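Local coordinates for protein lantibiotic dehydratase (PDB 5EHK) that probably dehydrates serine and threonine residues of the NAI-107 lantibiotic precursor peptide in a tRNA-dependent reaction, at residues Leu190-Gln200 and Gln278-Arg286; Val204-Pro214 and Ser227-Pro235. All coordinates share one frame; numbering follows the deposited sequence.

Overall arrangement
Contacts 1 and 2 are both antiparallel strand pairings, and their centres lie about 17 Å apart on the same side of the chain's centre. Contact 1 is the core one: it joins strand 195-198 to strand 281-283, well apart in the chain, with mostly apolar side chains under surrounding helices. Contact 2 pairs two neighbouring strands, 208-212 and 228-232, at the dimer surface; arginines, an aspartate and a serine crowd its outer side, while its aliphatic side faces inward. There the two contacts pack together, L211 CD1 against H199 CE1 at 3.4 Å and I209 CG2 against L280 CD1 at 3.7 Å. Strand 203-205 continues the chain from contact 1 into contact 2.

Contact 1 of 2, residues Leu190-Gln200 and Gln278-Arg286; sequences LLAGVTVQAHQ and QELLITALR
Q197 and I282 form a hydrogen-bonded pair at the heart of a three-stranded antiparallel sheet, in which 195-198 is the middle strand and 281-283 an outer one; strand 248-249 borders the other side. I282 N donates to Q197 O at 2.9 Å, and Q197 N returns a longer bond to I282 O. Beyond this pair, A284 N reaches T195 O at 2.9 Å, and H199 N gives L280 O a straight (178°) but long bond.

A water adds a polar clasp, donating to both I282 O and Q197 OE1. I282 O thus receives two donors, while Q197 OE1 also accepts from D599 N. A glutamine suits this buried place because its amide can reach from the strand to a neighbouring loop.

Apolar packing fills the opposite face. T283 CG2 touches both L191 CD1 (3.7 Å) and V196 CG1 (4.0 Å). With OG1 set between the backbone N and carbonyl carbon (chi1 72°), the threonine gives its methyl to this cluster and its hydroxyl to E185. At the end of the pairing, V194 CG1 meets L285 CD2 at 3.7 Å, the two side chains crossing at about a right angle, and both rest on V301 of helix 294-306. Branched aliphatic residues can fill such a junction without a polar atom to satisfy.

Near E279, the first residue past helix 267-278, with positive phi, the H199 ring lies close to E279 O and the end of I282, both oblique to it, while its ND1 is bonded to T201 N. The isoleucine is extended from CA to CD1 (chi2 179°), and that terminal methyl lies 4.0 Å from H199 CD2.

Contact 2 of 2, residues Val204-Pro214 and Ser227-Pro235; sequences VRGDRIVLDCP and STVSARRSP
V204 lays its CG2 methyl over one face of the R233 guanidinium, 4.2 Å from NE. The chain then reverses through a type II' turn from R205 to R208, where G206 readily takes the positive phi required. D207 follows and meets the other segment twice: its O accepts from R233 N (160° at the hydrogen), and its OD2 forms a salt bridge with R232 NH1 at 3.1 Å, carboxylate and guanidinium planes 54° apart.

R208 bends at chi2 and chi3, which carries its guanidinium over to strand 228-232. NH1 donates to S230 OG at 3.0 Å, with the oxygen close to the guanidinium plane, while R232 N and A231 C lie over the rim of one face. S230 OG is also bonded to D833 of the second subunit. R208 NH2 comes 4.3 Å from R232 NH2, and nearby carboxylates, D207 among them, probably offset this crowding of positive charge.

Strands 203-205, 208-212 and 228-232 form an antiparallel sheet followed in the chain by three helices, a topology consistent with the winged-helix peptide-recognition element of related dehydratases, which binds the leader peptide.

I209 exchanges backbone bonds with A231 in both directions, and its CG2 sits 3.5 Å from A231 CB; the small alanine leaves room for the isoleucine, which also touches L241 of helix 235-243. V210 forms a non-hydrogen-bonded pair with S230. L211 and V229 likewise exchange two backbone hydrogen bonds, L211 N donating to V229 O at 3.0 Å. Past C213, P214 turns its ring toward the other strand, bringing CG to 4.1 Å from V229 CG2.

Contact 1 of 2, residues Leu190-Gln200 and Gln278-Arg286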
ATOM      1  N   LEU A 190     -50.326  22.958 -10.562  1.00 45.23           N
ATOM      2  CA  LEU A 190     -49.916  22.942  -9.158  1.00 46.66           C
ATOM      3  C   LEU A 190     -48.487  23.467  -9.072  1.00 43.41           C
ATOM      4  O   LEU A 190     -48.173  24.298  -8.218  1.00 34.82           O
ATOM      5  CB  LEU A 190     -50.029  21.536  -8.555  1.00 42.85           C
ATOM      6  CG  LEU A 190     -49.504  21.278  -7.132  1.00 43.05           C
ATOM      7  CD1 LEU A 190     -50.160  22.186  -6.105  1.00 35.94           C
ATOM      8  CD2 LEU A 190     -49.681  19.808  -6.739  1.00 37.86           C
ATOM      9  N   LEU A 191     -47.640  22.986  -9.986  1.00 45.66           N
ATOM     10  CA  LEU A 191     -46.228  23.367 -10.045  1.00 45.62           C
ATOM     11  C   LEU A 191     -45.984  24.877  -9.954  1.00 42.78           C
ATOM     12  O   LEU A 191     -45.045  25.306  -9.290  1.00 41.75           O
ATOM     13  CB  LEU A 191     -45.559  22.780 -11.296  1.00 44.04           C
ATOM     14  CG  LEU A 191     -44.036  22.898 -11.420  1.00 47.11           C
ATOM     15  CD1 LEU A 191     -43.366  22.606 -10.089  1.00 36.07           C
ATOM     16  CD2 LEU A 191     -43.505  21.946 -12.507  1.00 38.32           C
ATOM     17  N   ALA A 192     -46.843  25.680 -10.576  1.00 38.63           N
ATOM     18  CA  ALA A 192     -46.655  27.125 -10.532  1.00 37.74           C
ATOM     19  C   ALA A 192     -47.043  27.691  -9.177  1.00 44.70           C
ATOM     20  O   ALA A 192     -46.711  28.846  -8.859  1.00 41.54           O
ATOM     21  CB  ALA A 192     -47.445  27.796 -11.620  1.00 31.91           C
ATOM     22  N   GLY A 193     -47.702  26.863  -8.366  1.00 42.24           N
ATOM     23  CA  GLY A 193     -48.156  27.275  -7.045  1.00 40.40           C
ATOM     24  C   GLY A 193     -47.053  27.220  -6.007  1.00 40.16           C
ATOM     25  O   GLY A 193     -47.010  28.032  -5.079  1.00 38.56           O
ATOM     26  N   VAL A 194     -46.162  26.249  -6.171  1.00 41.64           N
ATOM     27  CA  VAL A 194     -45.024  26.069  -5.276  1.00 42.60           C
ATOM     28  C   VAL A 194     -43.764  26.791  -5.775  1.00 43.55           C
ATOM     29  O   VAL A 194     -43.710  27.281  -6.914  1.00 44.26           O
ATOM     30  CB  VAL A 194     -44.688  24.582  -5.128  1.00 43.70           C
ATOM     31  CG1 VAL A 194     -45.949  23.786  -4.804  1.00 49.10           C
ATOM     32  CG2 VAL A 194     -44.056  24.069  -6.413  1.00 41.86           C
ATOM     33  N   THR A 195     -42.742  26.827  -4.925  1.00 37.88           N
ATOM     34  CA  THR A 195     -41.445  27.380  -5.294  1.00 30.66           C
ATOM     35  C   THR A 195     -40.492  26.304  -5.848  1.00 30.95           C
ATOM     36  O   THR A 195     -40.601  25.127  -5.495  1.00 31.54           O
ATOM     37  CB  THR A 195     -40.790  28.072  -4.086  1.00 32.93           C
ATOM     38  OG1 THR A 195     -40.695  27.158  -2.985  1.00 35.69           O
ATOM     39  CG2 THR A 195     -41.597  29.290  -3.663  1.00 28.97           C
ATOM     40  N   VAL A 196     -39.568  26.701  -6.723  1.00 33.53           N
ATOM     41  CA  VAL A 196     -38.534  25.775  -7.221  1.00 31.04           C
ATOM     42  C   VAL A 196     -37.144  26.397  -7.046  1.00 27.85           C
ATOM     43  O   VAL A 196     -37.012  27.633  -6.951  1.00 28.91           O
ATOM     44  CB  VAL A 196     -38.725  25.394  -8.706  1.00 23.94           C
ATOM     45  CG1 VAL A 196     -40.031  24.654  -8.897  1.00 22.79           C
ATOM     46  CG2 VAL A 196     -38.685  26.624  -9.580  1.00 31.92           C
ATOM     47  N   GLN A 197     -36.117  25.550  -6.985  1.00 21.48           N
ATOM     48  CA  GLN A 197     -34.739  26.034  -6.929  1.00 20.26           C
ATOM     49  C   GLN A 197     -33.786  25.086  -7.614  1.00 23.89           C
ATOM     50  O   GLN A 197     -34.088  23.896  -7.770  1.00 23.78           O
ATOM     51  CB  GLN A 197     -34.269  26.261  -5.502  1.00 22.13           C
ATOM     52  CG  GLN A 197     -33.829  25.012  -4.769  1.00 19.99           C
ATOM     53  CD  GLN A 197     -33.608  25.280  -3.291  1.00 21.22           C
ATOM     54  OE1 GLN A 197     -34.490  25.062  -2.467  1.00 25.81           O
ATOM     55  NE2 GLN A 197     -32.427  25.758  -2.950  1.00 20.25           N
ATOM     56  N   ALA A 198     -32.634  25.610  -8.037  1.00 22.43           N
ATOM     57  CA  ALA A 198     -31.635  24.764  -8.685  1.00 17.14           C
ATOM     58  C   ALA A 198     -31.036  23.795  -7.681  1.00 17.09           C
ATOM     59  O   ALA A 198     -30.718  24.167  -6.555  1.00 21.07           O
ATOM     60  CB  ALA A 198     -30.555  25.589  -9.323  1.00 15.79           C
ATOM     61  N   HIS A 199     -30.930  22.538  -8.084  1.00 20.30           N
ATOM     62  CA  HIS A 199     -30.258  21.516  -7.295  1.00 18.12           C
ATOM     63  C   HIS A 199     -28.872  22.060  -6.954  1.00 16.95           C
ATOM     64  O   HIS A 199     -28.202  22.637  -7.807  1.00 15.15           O
ATOM     65  CB  HIS A 199     -30.129  20.242  -8.127  1.00 14.99           C
ATOM     66  CG  HIS A 199     -29.716  19.037  -7.338  1.00 15.91           C
ATOM     67  ND1 HIS A 199     -28.483  18.925  -6.729  1.00 19.52           N
ATOM     68  CD2 HIS A 199     -30.355  17.871  -7.103  1.00 15.82           C
ATOM     69  CE1 HIS A 199     -28.397  17.754  -6.125  1.00 17.11           C
ATOM     70  NE2 HIS A 199     -29.518  17.094  -6.342  1.00 16.94           N
ATOM     71  N   GLN A 200     -28.444  21.914  -5.711  1.00 15.28           N
ATOM     72  CA  GLN A 200     -27.254  22.630  -5.278  1.00 15.02           C
ATOM     73  C   GLN A 200     -25.945  22.011  -5.808  1.00 14.01           C
ATOM     74  O   GLN A 200     -24.887  22.631  -5.767  1.00 12.50           O
ATOM     75  CB  GLN A 200     -27.253  22.804  -3.754  1.00 13.68           C
ATOM     76  CG  GLN A 200     -28.421  23.631  -3.216  1.00 13.65           C
ATOM     77  CD  GLN A 200     -29.626  22.777  -2.753  1.00 16.97           C
ATOM     78  OE1 GLN A 200     -29.696  21.568  -2.996  1.00 15.74           O
ATOM     79  NE2 GLN A 200     -30.567  23.416  -2.066  1.00 17.31           N
ATOM     80  N   GLN A 278     -36.055  15.688 -13.875  1.00 32.53           N
ATOM     81  CA  GLN A 278     -34.701  15.171 -14.006  1.00 33.56           C
ATOM     82  C   GLN A 278     -33.911  15.503 -12.767  1.00 31.34           C
ATOM     83  O   GLN A 278     -32.737  15.142 -12.647  1.00 30.91           O
ATOM     84  CB  GLN A 278     -33.971  15.807 -15.184  1.00 40.39           C
ATOM     85  CG  GLN A 278     -34.613  15.667 -16.544  1.00 48.83           C
ATOM     86  CD  GLN A 278     -33.780  16.366 -17.617  1.00 52.12           C
ATOM     87  OE1 GLN A 278     -32.728  15.866 -18.019  1.00 47.79           O
ATOM     88  NE2 GLN A 278     -34.229  17.548 -18.050  1.00 48.19           N
ATOM     89  N   GLU A 279     -34.570  16.194 -11.852  1.00 30.68           N
ATOM     90  CA  GLU A 279     -33.941  16.665 -10.635  1.00 33.21           C
ATOM     91  C   GLU A 279     -32.886  17.732 -10.888  1.00 28.44           C
ATOM     92  O   GLU A 279     -31.963  17.872 -10.106  1.00 29.59           O
ATOM     93  CB  GLU A 279     -33.371  15.506  -9.822  1.00 34.82           C
ATOM     94  CG  GLU A 279     -34.402  14.886  -8.914  1.00 45.05           C
ATOM     95  CD  GLU A 279     -33.840  13.781  -8.072  1.00 50.14           C
ATOM     96  OE1 GLU A 279     -32.876  13.134  -8.529  1.00 52.73           O
ATOM     97  OE2 GLU A 279     -34.368  13.553  -6.963  1.00 52.89           O
ATOM     98  N   LEU A 280     -33.010  18.456 -11.999  1.00 29.87           N
ATOM     99  CA  LEU A 280     -32.218  19.659 -12.213  1.00 27.54           C
ATOM    100  C   LEU A 280     -32.847  20.760 -11.363  1.00 29.33           C
ATOM    101  O   LEU A 280     -32.196  21.744 -11.011  1.00 28.59           O
ATOM    102  CB  LEU A 280     -32.238  20.077 -13.683  1.00 31.05           C
ATOM    103  CG  LEU A 280     -31.578  19.165 -14.720  1.00 31.75           C
ATOM    104  CD1 LEU A 280     -31.265  19.935 -15.977  1.00 23.02           C
ATOM    105  CD2 LEU A 280     -30.332  18.549 -14.162  1.00 32.44           C
ATOM    106  N   LEU A 281     -34.132  20.603 -11.059  1.00 28.20           N
ATOM    107  CA  LEU A 281     -34.810  21.483 -10.117  1.00 28.57           C
ATOM    108  C   LEU A 281     -35.367  20.681  -8.960  1.00 27.06           C
ATOM    109  O   LEU A 281     -35.547  19.471  -9.066  1.00 30.85           O
ATOM    110  CB  LEU A 281     -35.925  22.284 -10.777  1.00 28.52           C
ATOM    111  CG  LEU A 281     -35.502  23.416 -11.699  1.00 31.10           C
ATOM    112  CD1 LEU A 281     -36.690  23.865 -12.539  1.00 32.67           C
ATOM    113  CD2 LEU A 281     -34.961  24.562 -10.874  1.00 25.28           C
ATOM    114  N   ILE A 282     -35.584  21.358  -7.840  1.00 26.44           N
ATOM    115  CA  ILE A 282     -36.163  20.751  -6.653  1.00 28.68           C
ATOM    116  C   ILE A 282     -37.375  21.576  -6.260  1.00 31.09           C
ATOM    117  O   ILE A 282     -37.231  22.772  -5.975  1.00 23.59           O
ATOM    118  CB  ILE A 282     -35.177  20.778  -5.488  1.00 26.41           C
ATOM    119  CG1 ILE A 282     -33.945  19.927  -5.816  1.00 23.00           C
ATOM    120  CG2 ILE A 282     -35.861  20.301  -4.224  1.00 26.74           C
ATOM    121  CD1 ILE A 282     -32.880  19.913  -4.732  1.00 19.33           C
ATOM    122  N   THR A 283     -38.560  20.957  -6.266  1.00 32.91           N
ATOM    123  CA  THR A 283     -39.794  21.684  -5.932  1.00 32.25           C
ATOM    124  C   THR A 283     -39.951  21.725  -4.425  1.00 28.94           C
ATOM    125  O   THR A 283     -39.394  20.877  -3.728  1.00 30.38           O
ATOM    126  CB  THR A 283     -41.068  21.071  -6.584  1.00 30.89           C
ATOM    127  OG1 THR A 283     -41.406  19.838  -5.935  1.00 37.67           O
ATOM    128  CG2 THR A 283     -40.835  20.796  -8.055  1.00 29.32           C
ATOM    129  N   ALA A 284     -40.681  22.719  -3.921  1.00 30.43           N
ATOM    130  CA  ALA A 284     -40.927  22.829  -2.484  1.00 30.47           C
ATOM    131  C   ALA A 284     -41.790  21.665  -1.986  1.00 29.11           C
ATOM    132  O   ALA A 284     -41.828  21.371  -0.792  1.00 30.02           O
ATOM    133  CB  ALA A 284     -41.580  24.157  -2.150  1.00 26.93           C
ATOM    134  N   LEU A 285     -42.461  20.998  -2.919  1.00 26.28           N
ATOM    135  CA  LEU A 285     -43.265  19.830  -2.599  1.00 33.75           C
ATOM    136  C   LEU A 285     -42.507  18.746  -1.833  1.00 35.73           C
ATOM    137  O   LEU A 285     -43.052  18.130  -0.920  1.00 38.45           O
ATOM    138  CB  LEU A 285     -43.908  19.251  -3.862  1.00 34.98           C
ATOM    139  CG  LEU A 285     -44.999  20.136  -4.458  1.00 37.85           C
ATOM    140  CD1 LEU A 285     -45.530  19.525  -5.737  1.00 41.40           C
ATOM    141  CD2 LEU A 285     -46.105  20.316  -3.441  1.00 32.80           C
ATOM    142  N   ARG A 286     -41.255  18.514  -2.208  1.00 34.41           N
ATOM    143  CA  ARG A 286     -40.416  17.520  -1.544  1.00 30.82           C
ATOM    144  C   ARG A 286     -40.067  17.955  -0.123  1.00 28.92           C
ATOM    145  O   ARG A 286     -39.790  19.137   0.141  1.00 24.98           O
ATOM    146  CB  ARG A 286     -39.177  17.251  -2.402  1.00 35.85           C
ATOM    147  CG  ARG A 286     -39.511  16.524  -3.698  1.00 30.18           C
ATOM    148  CD  ARG A 286     -38.296  16.306  -4.553  1.00 32.15           C
ATOM    149  NE  ARG A 286     -38.569  15.378  -5.645  1.00 32.56           N
ATOM    150  CZ  ARG A 286     -37.769  15.190  -6.691  1.00 44.11           C
ATOM    151  NH1 ARG A 286     -36.684  15.946  -6.853  1.00 48.84           N
ATOM    152  NH2 ARG A 286     -38.088  14.291  -7.618  1.00 45.13           N
TER
HETATM  153  O   HOH W   1     -37.113  24.321  -3.561  1.00 24.08           O

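Contact 2 of 2, residues Val204-Pro214 and Ser227-Pro235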
ATOM      1  N   VAL A 204     -21.379  22.364 -14.232  1.00 20.19           N
ATOM      2  CA  VAL A 204     -21.339  22.716 -15.655  1.00 16.82           C
ATOM      3  C   VAL A 204     -20.159  22.111 -16.410  1.00 17.17           C
ATOM      4  O   VAL A 204     -19.010  22.405 -16.106  1.00 24.51           O
ATOM      5  CB  VAL A 204     -21.221  24.232 -15.809  1.00 14.84           C
ATOM      6  CG1 VAL A 204     -21.041  24.614 -17.265  1.00 14.49           C
ATOM      7  CG2 VAL A 204     -22.425  24.898 -15.225  1.00 15.57           C
ATOM      8  N   ARG A 205     -20.426  21.293 -17.418  1.00 19.91           N
ATOM      9  CA  ARG A 205     -19.336  20.741 -18.220  1.00 18.40           C
ATOM     10  C   ARG A 205     -19.542  21.049 -19.692  1.00 19.53           C
ATOM     11  O   ARG A 205     -20.401  20.454 -20.347  1.00 17.80           O
ATOM     12  CB  ARG A 205     -19.210  19.243 -18.013  1.00 18.03           C
ATOM     13  CG  ARG A 205     -18.622  18.896 -16.680  1.00 25.48           C
ATOM     14  CD  ARG A 205     -18.535  17.401 -16.455  1.00 24.64           C
ATOM     15  NE  ARG A 205     -17.694  17.169 -15.301  1.00 29.52           N
ATOM     16  CZ  ARG A 205     -18.152  16.750 -14.126  1.00 38.72           C
ATOM     17  NH1 ARG A 205     -19.443  16.478 -13.967  1.00 36.62           N
ATOM     18  NH2 ARG A 205     -17.312  16.574 -13.110  1.00 44.64           N
ATOM     19  N   GLY A 206     -18.757  21.993 -20.200  1.00 19.80           N
ATOM     20  CA  GLY A 206     -18.840  22.396 -21.591  1.00 20.23           C
ATOM     21  C   GLY A 206     -20.164  23.079 -21.843  1.00 21.80           C
ATOM     22  O   GLY A 206     -20.459  24.097 -21.228  1.00 22.10           O
ATOM     23  N   ASP A 207     -20.973  22.484 -22.715  1.00 24.84           N
ATOM     24  CA  ASP A 207     -22.308  22.981 -23.031  1.00 23.61           C
ATOM     25  C   ASP A 207     -23.391  22.135 -22.373  1.00 23.50           C
ATOM     26  O   ASP A 207     -24.568  22.246 -22.713  1.00 24.58           O
ATOM     27  CB  ASP A 207     -22.533  22.912 -24.527  1.00 29.28           C
ATOM     28  CG  ASP A 207     -22.474  21.490 -25.034  1.00 40.29           C
ATOM     29  OD1 ASP A 207     -21.506  20.776 -24.655  1.00 39.40           O
ATOM     30  OD2 ASP A 207     -23.411  21.071 -25.753  1.00 39.42           O
ATOM     31  N   ARG A 208     -22.993  21.285 -21.436  1.00 25.47           N
ATOM     32  CA  ARG A 208     -23.948  20.432 -20.739  1.00 22.79           C
ATOM     33  C   ARG A 208     -24.038  20.792 -19.267  1.00 26.66           C
ATOM     34  O   ARG A 208     -23.057  21.260 -18.652  1.00 23.93           O
ATOM     35  CB  ARG A 208     -23.538  18.972 -20.841  1.00 24.76           C
ATOM     36  CG  ARG A 208     -23.295  18.477 -22.248  1.00 27.76           C
ATOM     37  CD  ARG A 208     -23.767  17.044 -22.389  1.00 24.66           C
ATOM     38  NE  ARG A 208     -24.637  16.975 -23.551  1.00 31.88           N
ATOM     39  CZ  ARG A 208     -25.793  16.331 -23.596  1.00 28.79           C
ATOM     40  NH1 ARG A 208     -26.228  15.657 -22.541  1.00 23.11           N
ATOM     41  NH2 ARG A 208     -26.505  16.360 -24.716  1.00 32.24           N
ATOM     42  N   ILE A 209     -25.229  20.591 -18.710  1.00 27.55           N
ATOM     43  CA  ILE A 209     -25.426  20.648 -17.267  1.00 24.07           C
ATOM     44  C   ILE A 209     -25.436  19.199 -16.709  1.00 22.28           C
ATOM     45  O   ILE A 209     -26.106  18.305 -17.239  1.00 18.53           O
ATOM     46  CB  ILE A 209     -26.686  21.478 -16.911  1.00 21.28           C
ATOM     47  CG1 ILE A 209     -26.701  21.839 -15.429  1.00 28.44           C
ATOM     48  CG2 ILE A 209     -27.942  20.761 -17.293  1.00 25.88           C
ATOM     49  CD1 ILE A 209     -25.546  22.736 -15.024  1.00 27.09           C
ATOM     50  N   VAL A 210     -24.641  18.957 -15.672  1.00 21.42           N
ATOM     51  CA  VAL A 210     -24.513  17.609 -15.134  1.00 18.53           C
ATOM     52  C   VAL A 210     -24.889  17.533 -13.669  1.00 20.70           C
ATOM     53  O   VAL A 210     -24.458  18.365 -12.870  1.00 22.81           O
ATOM     54  CB  VAL A 210     -23.090  17.038 -15.354  1.00 23.16           C
ATOM     55  CG1 VAL A 210     -22.913  15.709 -14.657  1.00 24.28           C
ATOM     56  CG2 VAL A 210     -22.810  16.868 -16.845  1.00 26.96           C
ATOM     57  N   LEU A 211     -25.734  16.557 -13.341  1.00 22.32           N
ATOM     58  CA  LEU A 211     -26.036  16.199 -11.959  1.00 26.06           C
ATOM     59  C   LEU A 211     -25.447  14.823 -11.639  1.00 26.72           C
ATOM     60  O   LEU A 211     -25.932  13.809 -12.121  1.00 32.49           O
ATOM     61  CB  LEU A 211     -27.550  16.186 -11.712  1.00 28.06           C
ATOM     62  CG  LEU A 211     -28.050  15.769 -10.312  1.00 29.35           C
ATOM     63  CD1 LEU A 211     -27.541  16.751  -9.287  1.00 26.65           C
ATOM     64  CD2 LEU A 211     -29.576  15.706 -10.233  1.00 25.40           C
ATOM     65  N   ASP A 212     -24.402  14.773 -10.828  1.00 28.57           N
ATOM     66  CA  ASP A 212     -23.888  13.473 -10.416  1.00 35.68           C
ATOM     67  C   ASP A 212     -24.823  12.921  -9.329  1.00 43.39           C
ATOM     68  O   ASP A 212     -25.224  13.648  -8.417  1.00 41.74           O
ATOM     69  CB  ASP A 212     -22.441  13.572  -9.902  1.00 29.94           C
ATOM     70  CG  ASP A 212     -21.472  14.160 -10.946  1.00 43.05           C
ATOM     71  OD1 ASP A 212     -21.525  13.726 -12.116  1.00 41.22           O
ATOM     72  OD2 ASP A 212     -20.655  15.057 -10.600  1.00 45.38           O
ATOM     73  N   CYS A 213     -25.180  11.640  -9.445  1.00 45.69           N
ATOM     74  CA  CYS A 213     -26.039  10.961  -8.468  1.00 46.62           C
ATOM     75  C   CYS A 213     -27.384  11.643  -8.194  1.00 45.09           C
ATOM     76  O   CYS A 213     -27.570  12.298  -7.164  1.00 41.67           O
ATOM     77  CB  CYS A 213     -25.293  10.814  -7.148  1.00 42.92           C
ATOM     78  SG  CYS A 213     -23.698  10.058  -7.366  1.00 54.78           S
ATOM     79  N   PRO A 214     -28.339  11.481  -9.106  1.00 44.81           N
ATOM     80  CA  PRO A 214     -29.665  11.955  -8.705  1.00 43.39           C
ATOM     81  C   PRO A 214     -30.288  10.963  -7.715  1.00 42.41           C
ATOM     82  O   PRO A 214     -29.831   9.817  -7.638  1.00 34.25           O
ATOM     83  CB  PRO A 214     -30.437  11.980 -10.027  1.00 41.70           C
ATOM     84  CG  PRO A 214     -29.774  10.925 -10.873  1.00 49.86           C
ATOM     85  CD  PRO A 214     -28.320  10.880 -10.452  1.00 45.14           C
ATOM     86  N   SER A 227     -28.488   6.896 -12.117  1.00 43.71           N
ATOM     87  CA  SER A 227     -27.026   6.864 -12.098  1.00 49.02           C
ATOM     88  C   SER A 227     -26.395   8.245 -12.316  1.00 58.52           C
ATOM     89  O   SER A 227     -25.586   8.711 -11.505  1.00 58.44           O
ATOM     90  CB  SER A 227     -26.509   5.897 -13.167  1.00 54.07           C
ATOM     91  OG  SER A 227     -25.099   5.993 -13.311  1.00 54.61           O
ATOM     92  N   THR A 228     -26.766   8.895 -13.417  1.00 57.13           N
ATOM     93  CA  THR A 228     -26.257  10.225 -13.751  1.00 44.88           C
ATOM     94  C   THR A 228     -27.168  10.923 -14.765  1.00 44.21           C
ATOM     95  O   THR A 228     -27.769  10.276 -15.627  1.00 43.34           O
ATOM     96  CB  THR A 228     -24.793  10.179 -14.254  1.00 39.76           C
ATOM     97  OG1 THR A 228     -24.486  11.401 -14.931  1.00 42.39           O
ATOM     98  CG2 THR A 228     -24.591   9.040 -15.231  1.00 44.88           C
ATOM     99  N   VAL A 229     -27.307  12.238 -14.628  1.00 37.60           N
ATOM    100  CA  VAL A 229     -28.138  13.015 -15.540  1.00 34.70           C
ATOM    101  C   VAL A 229     -27.307  14.032 -16.317  1.00 31.39           C
ATOM    102  O   VAL A 229     -26.634  14.870 -15.716  1.00 29.48           O
ATOM    103  CB  VAL A 229     -29.261  13.733 -14.785  1.00 30.87           C
ATOM    104  CG1 VAL A 229     -29.791  14.921 -15.599  1.00 31.30           C
ATOM    105  CG2 VAL A 229     -30.374  12.749 -14.459  1.00 29.81           C
ATOM    106  N   SER A 230     -27.362  13.964 -17.646  1.00 26.24           N
ATOM    107  CA  SER A 230     -26.616  14.892 -18.502  1.00 23.13           C
ATOM    108  C   SER A 230     -27.546  15.620 -19.445  1.00 25.73           C
ATOM    109  O   SER A 230     -27.985  15.043 -20.437  1.00 30.04           O
ATOM    110  CB  SER A 230     -25.577  14.137 -19.333  1.00 30.52           C
ATOM    111  OG  SER A 230     -24.750  15.029 -20.061  1.00 31.90           O
ATOM    112  N   ALA A 231     -27.850  16.880 -19.142  1.00 27.51           N
ATOM    113  CA  ALA A 231     -28.735  17.674 -19.994  1.00 26.33           C
ATOM    114  C   ALA A 231     -27.934  18.701 -20.796  1.00 28.77           C
ATOM    115  O   ALA A 231     -26.918  19.190 -20.316  1.00 30.61           O
ATOM    116  CB  ALA A 231     -29.774  18.373 -19.145  1.00 20.44           C
ATOM    117  N   ARG A 232     -28.371  19.027 -22.011  1.00 29.52           N
ATOM    118  CA  ARG A 232     -27.733  20.114 -22.751  1.00 29.03           C
ATOM    119  C   ARG A 232     -28.095  21.466 -22.126  1.00 31.27           C
ATOM    120  O   ARG A 232     -29.258  21.732 -21.815  1.00 28.33           O
ATOM    121  CB  ARG A 232     -28.122  20.107 -24.228  1.00 29.40           C
ATOM    122  CG  ARG A 232     -27.471  21.241 -25.031  1.00 35.46           C
ATOM    123  CD  ARG A 232     -27.912  21.278 -26.490  1.00 35.31           C
ATOM    124  NE  ARG A 232     -27.704  19.995 -27.171  1.00 53.43           N
ATOM    125  CZ  ARG A 232     -26.602  19.649 -27.844  1.00 48.18           C
ATOM    126  NH1 ARG A 232     -25.575  20.492 -27.942  1.00 42.07           N
ATOM    127  NH2 ARG A 232     -26.529  18.455 -28.429  1.00 36.78           N
ATOM    128  N   ARG A 233     -27.097  22.331 -21.965  1.00 33.31           N
ATOM    129  CA  ARG A 233     -27.299  23.616 -21.288  1.00 30.52           C
ATOM    130  C   ARG A 233     -27.564  24.750 -22.283  1.00 26.61           C
ATOM    131  O   ARG A 233     -26.690  25.542 -22.601  1.00 30.47           O
ATOM    132  CB  ARG A 233     -26.097  23.942 -20.407  1.00 23.42           C
ATOM    133  CG  ARG A 233     -26.225  25.213 -19.599  1.00 21.78           C
ATOM    134  CD  ARG A 233     -25.001  25.381 -18.699  1.00 26.27           C
ATOM    135  NE  ARG A 233     -25.047  26.633 -17.952  1.00 24.17           N
ATOM    136  CZ  ARG A 233     -24.379  27.716 -18.321  1.00 20.40           C
ATOM    137  NH1 ARG A 233     -23.652  27.675 -19.422  1.00 17.17           N
ATOM    138  NH2 ARG A 233     -24.456  28.832 -17.612  1.00 23.06           N
ATOM    139  N   SER A 234     -28.789  24.806 -22.776  1.00 27.57           N
ATOM    140  CA  SER A 234     -29.207  25.832 -23.717  1.00 30.22           C
ATOM    141  C   SER A 234     -29.352  27.158 -22.986  1.00 29.26           C
ATOM    142  O   SER A 234     -29.263  27.190 -21.766  1.00 31.49           O
ATOM    143  CB  SER A 234     -30.547  25.420 -24.338  1.00 34.51           C
ATOM    144  OG  SER A 234     -31.526  25.193 -23.332  1.00 35.91           O
ATOM    145  N   PRO A 235     -29.552  28.262 -23.726  1.00 31.45           N
ATOM    146  CA  PRO A 235     -29.743  29.552 -23.057  1.00 28.24           C
ATOM    147  C   PRO A 235     -30.980  29.607 -22.175  1.00 30.16           C
ATOM    148  O   PRO A 235     -30.977  30.326 -21.181  1.00 33.00           O
ATOM    149  CB  PRO A 235     -29.882  30.539 -24.216  1.00 28.37           C
ATOM    150  CG  PRO A 235     -29.241  29.903 -25.355  1.00 25.24           C
ATOM    151  CD  PRO A 235     -29.334  28.420 -25.176  1.00 29.48           C
TER